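Local coordinates for protein linoleate 11-lipoxygenase (Gaeumannomyces graminis, PDB 5FX8) that oxidises linoleic and alpha-linolenic acids to 11S- and 13R-hydroperoxy fatty acids, using a catalytic manganese ion to abstract hydrogen, at residues S160-L163 and F164-R168; S189-S192 and K193-K196; E204-K208 and G209-F213. All coordinates share one frame; numbering follows the deposited sequence.

The three contacts illustrate how short helices begin, hold together and end within one lipoxygenase chain. Contact 1 is buried and covers the whole of helix 161-166, where charged side chains find partners on helix 268-305. Contact 2 starts helix 192-199 at the surface, with centres of the contact and the chain about 34 Å apart, and relies on backbone bonds and valines. Contact 3, partly buried, ends helix 203-208 with a Schellman motif and enters strand 212-216. Contacts 1 and 3 reach the same strands: F247 accepts from S165 through its backbone and meets F213 through its ring. Between contacts 2 and 3, T202 touches K196 and bonds to A205.

Contact 1. Residues S160-L163 and F164-R168; sequences SDLL and FSMER
Helix 161-166 is capped at its start by S160, whose backbone O also receives the first bond of the ladder, from F164 N at 3.2 Å. The capping bond runs from L163 N to S160 OG, 3.1 Å and nearly straight at 165°. The ladder continues from S165 N to D161 O (2.9 Å) and M166 N to L162 O (2.9 Å), then weakens between E167 N and L163 O.

On one flank L162 and M166 lie side by side and point the same way. In L162, with CG anti to the backbone N, chi1 of 176° and chi2 of 72° together lay CD1 alongside M166 CG at 3.9 Å. L163 and E167 cross at a slant, with L163 CD2 3.4 Å from E167 OE2.

This short helix is wedged between helix 268-305 and the five-stranded antiparallel sheet. F164 meets the F278 ring at a steep angle, D161 OD1 is held by W271 and K275, and S165 OG bonds to F247 O.

Farther along, R168 folds back. Its NE donates to F164 O at 3.2 Å, almost in line with the C=O and within the guanidinium plane, while NH2 adds a weak second bond to the same oxygen. E167 CB lies over the rim of one guanidinium face, and E167 OE1 forms a salt bridge with R168 NH2 and a hydrogen bond with H496. R168 NH1 forms a salt bridge with D282.

Contact 2. Residues S189-S192 and K193-K196; sequences SVES and KVVK
E191 and V194 meet at the first turn of helix 192-199, where E191 occupies the N-cap position. Followed outward, the E191 side chain leaves through CB, which lies 3.6 Å from V194 CG2. The first torsion (chi1 -74°) sets CG beside the backbone N, and the chain then runs on extended. At the tip OE1 turns back over the same methyl, V194 CG2, at 3.7 Å, so the valine branch is approached by both the root and the end of the glutamate. The carboxylate makes no salt bridge with K193, whose NZ is 6.4 Å from OE1; at that distance any attraction between the charges is probably modest.

The backbone O of E191 takes two of the bonds. It accepts from V195 N at 3.1 Å, in the carbonyl plane, with a N-H...O angle of 162°, and also receives a weak, strongly bent bond from V194 N. One residue later, K196 N donates to S192 O at 2.8 Å.

V190, just ahead of the N-cap, and V195, in the first full turn, form a hydrophobic staple. V195 CG2 slants across V190 and comes within 3.5 Å of V190 CB and 3.7 Å of V190 CG1, closing the incoming loop against the helix.

The loop arrives from strand 177-178, and the helix lies near the outside of the molecule. V194 packs on T263 and L265, just beyond strand 261-262, while K196 touches T202 in the short link that leads into helix 203-208.

Contact 3. Residues E204-K208 and G209-F213; sequences EALHK and GGRLF
With first torsions of -74° in L206 and -82° in L212, each leucine carries CG anti to its own carbonyl carbon, and the two side chains meet at about a right angle. L212 CG sits 3.7 Å from L206 CB, and beyond it the L212 CD2 methyl reaches L206 CD1 at 4.1 Å. The other L212 methyl, CD1, lies 4.1 Å from H207 CB, so L212 straddles two consecutive helical residues.

What brings L212 back over the helix is the way the helix ends. G209 N still donates to A205 O in helical fashion, at 2.9 Å. Then G210 adopts a positive phi of 62° and becomes the C' residue of a Schellman motif. R211 N reaches back to L206 O at 3.0 Å, nearly in line with the carbonyl, while G210 N bonds to H207 O at 3.1 Å from well above the carbonyl plane. Two carbonyls of the last turn are thereby satisfied by the chain that leaves it.

The apolar contact between C'' and C3 that commonly accompanies a Schellman motif is made here by the aliphatic root of R211: its CB faces L206 CD2 at 4.0 Å, with the two side chains again roughly perpendicular. The rest of R211 leads away, and its NE bonds to L240 O. The imidazole of H207 turns from this contact, NE2 donating to H180 O.

The emerging chain becomes strand 212-216, which lies between strands 177-178 and 235-241 in the antiparallel sheet. L212 pairs through its backbone with L179 and F213 with F238, and helix 203-208 rests on the sheet through L206, which with L212 of the strand packs against Y239 of strand 235-241 and L250 of strand 246-253.

Contact 1. Residues S160-L163 and F164-R168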
ATOM      1  N   SER A 160     -22.005 -11.786 -10.849  1.00 19.17           N
ATOM      2  CA  SER A 160     -21.908 -13.195 -10.526  1.00 15.20           C
ATOM      3  C   SER A 160     -22.008 -13.408  -9.029  1.00 16.39           C
ATOM      4  O   SER A 160     -21.338 -12.729  -8.248  1.00 17.76           O
ATOM      5  CB  SER A 160     -20.596 -13.751 -11.048  1.00 15.33           C
ATOM      6  OG  SER A 160     -20.254 -14.900 -10.337  1.00 14.91           O
ATOM      7  N   ASP A 161     -22.856 -14.356  -8.630  1.00 17.34           N
ATOM      8  CA  ASP A 161     -23.010 -14.654  -7.217  1.00 14.57           C
ATOM      9  C   ASP A 161     -21.792 -15.381  -6.695  1.00 14.54           C
ATOM     10  O   ASP A 161     -21.409 -15.199  -5.540  1.00 20.87           O
ATOM     11  CB  ASP A 161     -24.268 -15.488  -6.971  1.00 16.51           C
ATOM     12  CG  ASP A 161     -25.555 -14.665  -7.018  1.00 20.72           C
ATOM     13  OD1 ASP A 161     -25.557 -13.519  -6.545  1.00 20.06           O
ATOM     14  OD2 ASP A 161     -26.588 -15.169  -7.501  1.00 29.71           O
ATOM     15  N   LEU A 162     -21.180 -16.221  -7.529  1.00 17.10           N
ATOM     16  CA  LEU A 162     -19.976 -16.924  -7.106  1.00 13.96           C
ATOM     17  C   LEU A 162     -18.847 -15.944  -6.834  1.00 14.26           C
ATOM     18  O   LEU A 162     -18.060 -16.134  -5.906  1.00 21.42           O
ATOM     19  CB  LEU A 162     -19.552 -17.950  -8.150  1.00 12.38           C
ATOM     20  CG  LEU A 162     -18.245 -18.690  -7.843  1.00 12.94           C
ATOM     21  CD1 LEU A 162     -18.433 -19.651  -6.736  1.00 13.34           C
ATOM     22  CD2 LEU A 162     -17.717 -19.406  -9.030  1.00 12.44           C
ATOM     23  N   LEU A 163     -18.756 -14.886  -7.629  1.00 13.45           N
ATOM     24  CA  LEU A 163     -17.773 -13.863  -7.338  1.00 13.03           C
ATOM     25  C   LEU A 163     -18.102 -13.133  -6.048  1.00 14.23           C
ATOM     26  O   LEU A 163     -17.194 -12.694  -5.344  1.00 21.62           O
ATOM     27  CB  LEU A 163     -17.683 -12.889  -8.507  1.00 15.20           C
ATOM     28  CG  LEU A 163     -16.812 -11.633  -8.445  1.00 15.71           C
ATOM     29  CD1 LEU A 163     -16.416 -11.267  -9.832  1.00 16.85           C
ATOM     30  CD2 LEU A 163     -17.536 -10.465  -7.823  1.00 13.60           C
ATOM     31  N   PHE A 164     -19.384 -12.971  -5.722  1.00 14.16           N
ATOM     32  CA  PHE A 164     -19.728 -12.240  -4.513  1.00 12.84           C
ATOM     33  C   PHE A 164     -19.441 -13.062  -3.270  1.00 13.82           C
ATOM     34  O   PHE A 164     -19.056 -12.517  -2.232  1.00 15.37           O
ATOM     35  CB  PHE A 164     -21.194 -11.827  -4.524  1.00 12.69           C
ATOM     36  CG  PHE A 164     -21.640 -11.238  -3.234  1.00 13.97           C
ATOM     37  CD1 PHE A 164     -21.240  -9.961  -2.869  1.00 12.70           C
ATOM     38  CD2 PHE A 164     -22.418 -11.970  -2.364  1.00 11.89           C
ATOM     39  CE1 PHE A 164     -21.625  -9.419  -1.668  1.00 12.57           C
ATOM     40  CE2 PHE A 164     -22.808 -11.443  -1.171  1.00 13.93           C
ATOM     41  CZ  PHE A 164     -22.419 -10.161  -0.819  1.00 14.16           C
ATOM     42  N   SER A 165     -19.651 -14.366  -3.337  1.00 15.00           N
ATOM     43  CA  SER A 165     -19.351 -15.193  -2.181  1.00 13.48           C
ATOM     44  C   SER A 165     -17.848 -15.443  -2.052  1.00 12.19           C
ATOM     45  O   SER A 165     -17.292 -15.361  -0.953  1.00 11.33           O
ATOM     46  CB  SER A 165     -20.123 -16.498  -2.280  1.00 14.62           C
ATOM     47  OG  SER A 165     -19.806 -17.107  -3.506  1.00 13.89           O
ATOM     48  N   MET A 166     -17.168 -15.707  -3.160  1.00 11.60           N
ATOM     49  CA  MET A 166     -15.744 -16.013  -3.075  1.00 11.80           C
ATOM     50  C   MET A 166     -14.892 -14.845  -2.570  1.00 12.12           C
ATOM     51  O   MET A 166     -13.801 -15.086  -2.060  1.00 11.13           O
ATOM     52  CB  MET A 166     -15.230 -16.473  -4.427  1.00 12.25           C
ATOM     53  CG  MET A 166     -15.622 -17.875  -4.758  1.00 11.21           C
ATOM     54  SD  MET A 166     -15.322 -18.962  -3.383  1.00 15.62           S
ATOM     55  CE  MET A 166     -13.685 -19.495  -3.816  1.00  9.70           C
ATOM     56  N   GLU A 167     -15.349 -13.596  -2.694  1.00 11.78           N
ATOM     57  CA  GLU A 167     -14.609 -12.483  -2.119  1.00 11.23           C
ATOM     58  C   GLU A 167     -14.349 -12.669  -0.627  1.00 11.06           C
ATOM     59  O   GLU A 167     -13.331 -12.193  -0.120  1.00 17.68           O
ATOM     60  CB  GLU A 167     -15.358 -11.174  -2.362  1.00 12.98           C
ATOM     61  CG  GLU A 167     -15.087 -10.519  -3.707  1.00 14.56           C
ATOM     62  CD  GLU A 167     -16.048  -9.376  -4.043  1.00 18.85           C
ATOM     63  OE1 GLU A 167     -16.802  -8.921  -3.169  1.00 17.04           O
ATOM     64  OE2 GLU A 167     -16.077  -8.939  -5.207  1.00 24.65           O
ATOM     65  N   ARG A 168     -15.253 -13.342   0.091  1.00 10.80           N
ATOM     66  CA  ARG A 168     -15.072 -13.585   1.514  1.00  9.85           C
ATOM     67  C   ARG A 168     -13.988 -14.606   1.803  1.00 10.52           C
ATOM     68  O   ARG A 168     -13.686 -14.836   2.967  1.00 10.33           O
ATOM     69  CB  ARG A 168     -16.369 -14.064   2.170  1.00  9.59           C
ATOM     70  CG  ARG A 168     -17.627 -13.361   1.744  1.00 11.02           C
ATOM     71  CD  ARG A 168     -17.471 -11.880   1.756  1.00 11.98           C
ATOM     72  NE  ARG A 168     -17.898 -11.292   0.504  1.00 11.20           N
ATOM     73  CZ  ARG A 168     -17.561 -10.082   0.113  1.00 11.19           C
ATOM     74  NH1 ARG A 168     -16.791  -9.357   0.877  1.00 16.57           N
ATOM     75  NH2 ARG A 168     -17.995  -9.604  -1.031  1.00 13.10           N
TER

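Contact 2. Residues S189-S192 and K193-K196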
ATOM      1  N   SER A 189     -33.663 -15.689  10.104  1.00 26.18           N
ATOM      2  CA  SER A 189     -34.462 -16.704   9.447  1.00 27.46           C
ATOM      3  C   SER A 189     -34.780 -16.286   8.022  1.00 26.74           C
ATOM      4  O   SER A 189     -34.749 -15.110   7.669  1.00 26.31           O
ATOM      5  CB  SER A 189     -35.757 -16.968  10.213  1.00 30.21           C
ATOM      6  OG  SER A 189     -36.351 -18.187   9.768  1.00 41.84           O
ATOM      7  N   VAL A 190     -35.061 -17.280   7.196  1.00 26.62           N
ATOM      8  CA  VAL A 190     -35.477 -17.072   5.822  1.00 26.83           C
ATOM      9  C   VAL A 190     -36.685 -17.959   5.577  1.00 29.99           C
ATOM     10  O   VAL A 190     -36.810 -19.038   6.167  1.00 38.16           O
ATOM     11  CB  VAL A 190     -34.362 -17.390   4.818  1.00 25.64           C
ATOM     12  CG1 VAL A 190     -34.751 -16.898   3.459  1.00 25.06           C
ATOM     13  CG2 VAL A 190     -33.061 -16.765   5.235  1.00 26.50           C
ATOM     14  N   GLU A 191     -37.587 -17.489   4.721  1.00 26.39           N
ATOM     15  CA  GLU A 191     -38.742 -18.288   4.351  1.00 32.26           C
ATOM     16  C   GLU A 191     -38.272 -19.596   3.753  1.00 28.91           C
ATOM     17  O   GLU A 191     -37.603 -19.603   2.715  1.00 27.67           O
ATOM     18  CB  GLU A 191     -39.625 -17.541   3.353  1.00 34.48           C
ATOM     19  CG  GLU A 191     -40.426 -16.418   3.947  1.00 37.46           C
ATOM     20  CD  GLU A 191     -41.042 -15.534   2.884  1.00 47.86           C
ATOM     21  OE1 GLU A 191     -41.172 -15.989   1.727  1.00 46.36           O
ATOM     22  OE2 GLU A 191     -41.381 -14.377   3.201  1.00 53.91           O
ATOM     23  N   SER A 192     -38.633 -20.699   4.408  1.00 23.14           N
ATOM     24  CA  SER A 192     -38.095 -21.992   4.023  1.00 23.35           C
ATOM     25  C   SER A 192     -38.455 -22.382   2.592  1.00 21.72           C
ATOM     26  O   SER A 192     -37.758 -23.204   2.004  1.00 23.92           O
ATOM     27  CB  SER A 192     -38.547 -23.053   5.024  1.00 21.61           C
ATOM     28  OG  SER A 192     -39.941 -23.169   5.075  1.00 22.23           O
ATOM     29  N   LYS A 193     -39.487 -21.796   1.996  1.00 23.32           N
ATOM     30  CA  LYS A 193     -39.749 -22.078   0.589  1.00 23.96           C
ATOM     31  C   LYS A 193     -38.670 -21.475  -0.285  1.00 21.87           C
ATOM     32  O   LYS A 193     -38.265 -22.066  -1.296  1.00 24.56           O
ATOM     33  CB  LYS A 193     -41.108 -21.522   0.179  1.00 29.21           C
ATOM     34  CG  LYS A 193     -42.291 -22.365   0.547  1.00 33.06           C
ATOM     35  CD  LYS A 193     -43.582 -21.635   0.171  1.00 48.87           C
ATOM     36  CE  LYS A 193     -43.528 -21.081  -1.260  1.00 54.00           C
ATOM     37  NZ  LYS A 193     -44.685 -20.208  -1.625  1.00 60.98           N
ATOM     38  N   VAL A 194     -38.215 -20.284   0.087  1.00 21.81           N
ATOM     39  CA  VAL A 194     -37.111 -19.649  -0.610  1.00 20.84           C
ATOM     40  C   VAL A 194     -35.845 -20.465  -0.424  1.00 20.43           C
ATOM     41  O   VAL A 194     -35.131 -20.763  -1.388  1.00 24.03           O
ATOM     42  CB  VAL A 194     -36.931 -18.206  -0.111  1.00 22.80           C
ATOM     43  CG1 VAL A 194     -36.052 -17.455  -1.029  1.00 20.91           C
ATOM     44  CG2 VAL A 194     -38.249 -17.524   0.002  1.00 24.64           C
ATOM     45  N   VAL A 195     -35.561 -20.856   0.818  1.00 20.96           N
ATOM     46  CA  VAL A 195     -34.372 -21.654   1.100  1.00 21.22           C
ATOM     47  C   VAL A 195     -34.411 -22.966   0.329  1.00 19.45           C
ATOM     48  O   VAL A 195     -33.397 -23.413  -0.200  1.00 20.52           O
ATOM     49  CB  VAL A 195     -34.225 -21.889   2.613  1.00 20.50           C
ATOM     50  CG1 VAL A 195     -32.936 -22.601   2.911  1.00 20.01           C
ATOM     51  CG2 VAL A 195     -34.256 -20.585   3.351  1.00 21.42           C
ATOM     52  N   LYS A 196     -35.575 -23.592   0.234  1.00 20.47           N
ATOM     53  CA  LYS A 196     -35.646 -24.868  -0.465  1.00 21.16           C
ATOM     54  C   LYS A 196     -35.429 -24.691  -1.958  1.00 21.02           C
ATOM     55  O   LYS A 196     -34.689 -25.465  -2.577  1.00 18.37           O
ATOM     56  CB  LYS A 196     -36.981 -25.543  -0.191  1.00 21.83           C
ATOM     57  CG  LYS A 196     -37.219 -26.824  -0.950  1.00 18.82           C
ATOM     58  CD  LYS A 196     -36.403 -27.949  -0.379  1.00 22.60           C
ATOM     59  CE  LYS A 196     -36.811 -28.235   1.031  1.00 20.94           C
ATOM     60  NZ  LYS A 196     -36.061 -29.417   1.476  1.00 31.56           N
TER

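Contact 3. Residues E204-K208 and G209-F213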
ATOM      1  N   GLU A 204     -32.061 -25.594   8.670  1.00 24.36           N
ATOM      2  CA  GLU A 204     -31.730 -26.509   9.753  1.00 23.35           C
ATOM      3  C   GLU A 204     -30.716 -27.543   9.289  1.00 24.11           C
ATOM      4  O   GLU A 204     -29.702 -27.770   9.952  1.00 22.24           O
ATOM      5  CB  GLU A 204     -32.997 -27.169  10.275  1.00 25.40           C
ATOM      6  CG  GLU A 204     -33.937 -26.198  11.007  1.00 31.95           C
ATOM      7  CD  GLU A 204     -34.666 -25.148  10.104  1.00 42.54           C
ATOM      8  OE1 GLU A 204     -34.960 -25.415   8.913  1.00 30.71           O
ATOM      9  OE2 GLU A 204     -34.964 -24.033  10.611  1.00 50.37           O
ATOM     10  N   ALA A 205     -30.959 -28.167   8.137  1.00 23.00           N
ATOM     11  CA  ALA A 205     -30.043 -29.202   7.677  1.00 19.67           C
ATOM     12  C   ALA A 205     -28.704 -28.610   7.276  1.00 22.28           C
ATOM     13  O   ALA A 205     -27.657 -29.201   7.554  1.00 24.20           O
ATOM     14  CB  ALA A 205     -30.644 -29.981   6.514  1.00 21.67           C
ATOM     15  N   LEU A 206     -28.710 -27.444   6.632  1.00 21.41           N
ATOM     16  CA  LEU A 206     -27.441 -26.820   6.293  1.00 18.63           C
ATOM     17  C   LEU A 206     -26.661 -26.474   7.544  1.00 19.74           C
ATOM     18  O   LEU A 206     -25.441 -26.633   7.585  1.00 19.40           O
ATOM     19  CB  LEU A 206     -27.668 -25.581   5.448  1.00 18.12           C
ATOM     20  CG  LEU A 206     -28.069 -25.862   4.015  1.00 18.50           C
ATOM     21  CD1 LEU A 206     -28.512 -24.576   3.360  1.00 19.09           C
ATOM     22  CD2 LEU A 206     -26.916 -26.457   3.281  1.00 15.36           C
ATOM     23  N   HIS A 207     -27.358 -26.029   8.584  1.00 20.37           N
ATOM     24  CA  HIS A 207     -26.711 -25.714   9.851  1.00 20.13           C
ATOM     25  C   HIS A 207     -26.152 -26.972  10.516  1.00 21.41           C
ATOM     26  O   HIS A 207     -25.001 -26.994  10.964  1.00 25.92           O
ATOM     27  CB  HIS A 207     -27.718 -24.990  10.746  1.00 19.71           C
ATOM     28  CG  HIS A 207     -27.159 -24.502  12.048  1.00 21.23           C
ATOM     29  ND1 HIS A 207     -27.957 -23.998  13.047  1.00 23.33           N
ATOM     30  CD2 HIS A 207     -25.897 -24.443  12.515  1.00 20.73           C
ATOM     31  CE1 HIS A 207     -27.209 -23.663  14.078  1.00 20.97           C
ATOM     32  NE2 HIS A 207     -25.955 -23.919  13.778  1.00 20.88           N
ATOM     33  N   LYS A 208     -26.945 -28.037  10.579  1.00 22.86           N
ATOM     34  CA  LYS A 208     -26.503 -29.246  11.253  1.00 21.98           C
ATOM     35  C   LYS A 208     -25.355 -29.885  10.498  1.00 21.96           C
ATOM     36  O   LYS A 208     -24.510 -30.559  11.095  1.00 21.54           O
ATOM     37  CB  LYS A 208     -27.679 -30.212  11.389  1.00 23.92           C
ATOM     38  CG  LYS A 208     -27.590 -31.201  12.531  1.00 27.38           C
ATOM     39  CD  LYS A 208     -27.120 -32.572  12.055  1.00 38.78           C
ATOM     40  CE  LYS A 208     -27.122 -33.627  13.179  1.00 35.56           C
ATOM     41  NZ  LYS A 208     -26.573 -34.948  12.746  1.00 43.29           N
ATOM     42  N   GLY A 209     -25.304 -29.674   9.198  1.00 19.92           N
ATOM     43  CA  GLY A 209     -24.258 -30.255   8.407  1.00 19.08           C
ATOM     44  C   GLY A 209     -22.985 -29.464   8.367  1.00 19.98           C
ATOM     45  O   GLY A 209     -22.077 -29.838   7.635  1.00 20.50           O
ATOM     46  N   GLY A 210     -22.886 -28.385   9.134  1.00 21.59           N
ATOM     47  CA  GLY A 210     -21.705 -27.546   9.105  1.00 19.09           C
ATOM     48  C   GLY A 210     -21.436 -26.906   7.767  1.00 19.23           C
ATOM     49  O   GLY A 210     -20.282 -26.686   7.429  1.00 20.77           O
ATOM     50  N   ARG A 211     -22.478 -26.608   6.988  1.00 19.02           N
ATOM     51  CA  ARG A 211     -22.346 -26.007   5.669  1.00 15.23           C
ATOM     52  C   ARG A 211     -22.799 -24.547   5.619  1.00 15.33           C
ATOM     53  O   ARG A 211     -22.831 -23.980   4.535  1.00 14.28           O
ATOM     54  CB  ARG A 211     -23.130 -26.820   4.639  1.00 15.21           C
ATOM     55  CG  ARG A 211     -22.866 -28.292   4.712  1.00 17.12           C
ATOM     56  CD  ARG A 211     -23.580 -29.090   3.656  1.00 16.93           C
ATOM     57  NE  ARG A 211     -22.837 -29.177   2.408  1.00 18.19           N
ATOM     58  CZ  ARG A 211     -22.140 -30.232   1.997  1.00 17.31           C
ATOM     59  NH1 ARG A 211     -22.062 -31.320   2.727  1.00 20.74           N
ATOM     60  NH2 ARG A 211     -21.518 -30.198   0.841  1.00 20.80           N
ATOM     61  N   LEU A 212     -23.138 -23.925   6.751  1.00 14.70           N
ATOM     62  CA  LEU A 212     -23.543 -22.523   6.806  1.00 14.70           C
ATOM     63  C   LEU A 212     -22.429 -21.651   7.372  1.00 13.48           C
ATOM     64  O   LEU A 212     -21.825 -21.991   8.388  1.00 13.68           O
ATOM     65  CB  LEU A 212     -24.799 -22.330   7.654  1.00 17.06           C
ATOM     66  CG  LEU A 212     -26.183 -22.585   7.071  1.00 17.64           C
ATOM     67  CD1 LEU A 212     -27.177 -22.005   8.003  1.00 15.44           C
ATOM     68  CD2 LEU A 212     -26.367 -21.995   5.708  1.00 16.00           C
ATOM     69  N   PHE A 213     -22.200 -20.510   6.732  1.00 13.00           N
ATOM     70  CA  PHE A 213     -21.161 -19.558   7.080  1.00 12.57           C
ATOM     71  C   PHE A 213     -21.781 -18.172   7.169  1.00 12.51           C
ATOM     72  O   PHE A 213     -22.747 -17.869   6.478  1.00 11.65           O
ATOM     73  CB  PHE A 213     -20.043 -19.535   6.047  1.00 12.12           C
ATOM     74  CG  PHE A 213     -19.385 -20.843   5.828  1.00 13.83           C
ATOM     75  CD1 PHE A 213     -19.967 -21.809   5.018  1.00 14.57           C
ATOM     76  CD2 PHE A 213     -18.159 -21.111   6.398  1.00 13.95           C
ATOM     77  CE1 PHE A 213     -19.343 -23.009   4.814  1.00 14.31           C
ATOM     78  CE2 PHE A 213     -17.544 -22.310   6.185  1.00 14.47           C
ATOM     79  CZ  PHE A 213     -18.145 -23.258   5.395  1.00 14.01           C
TER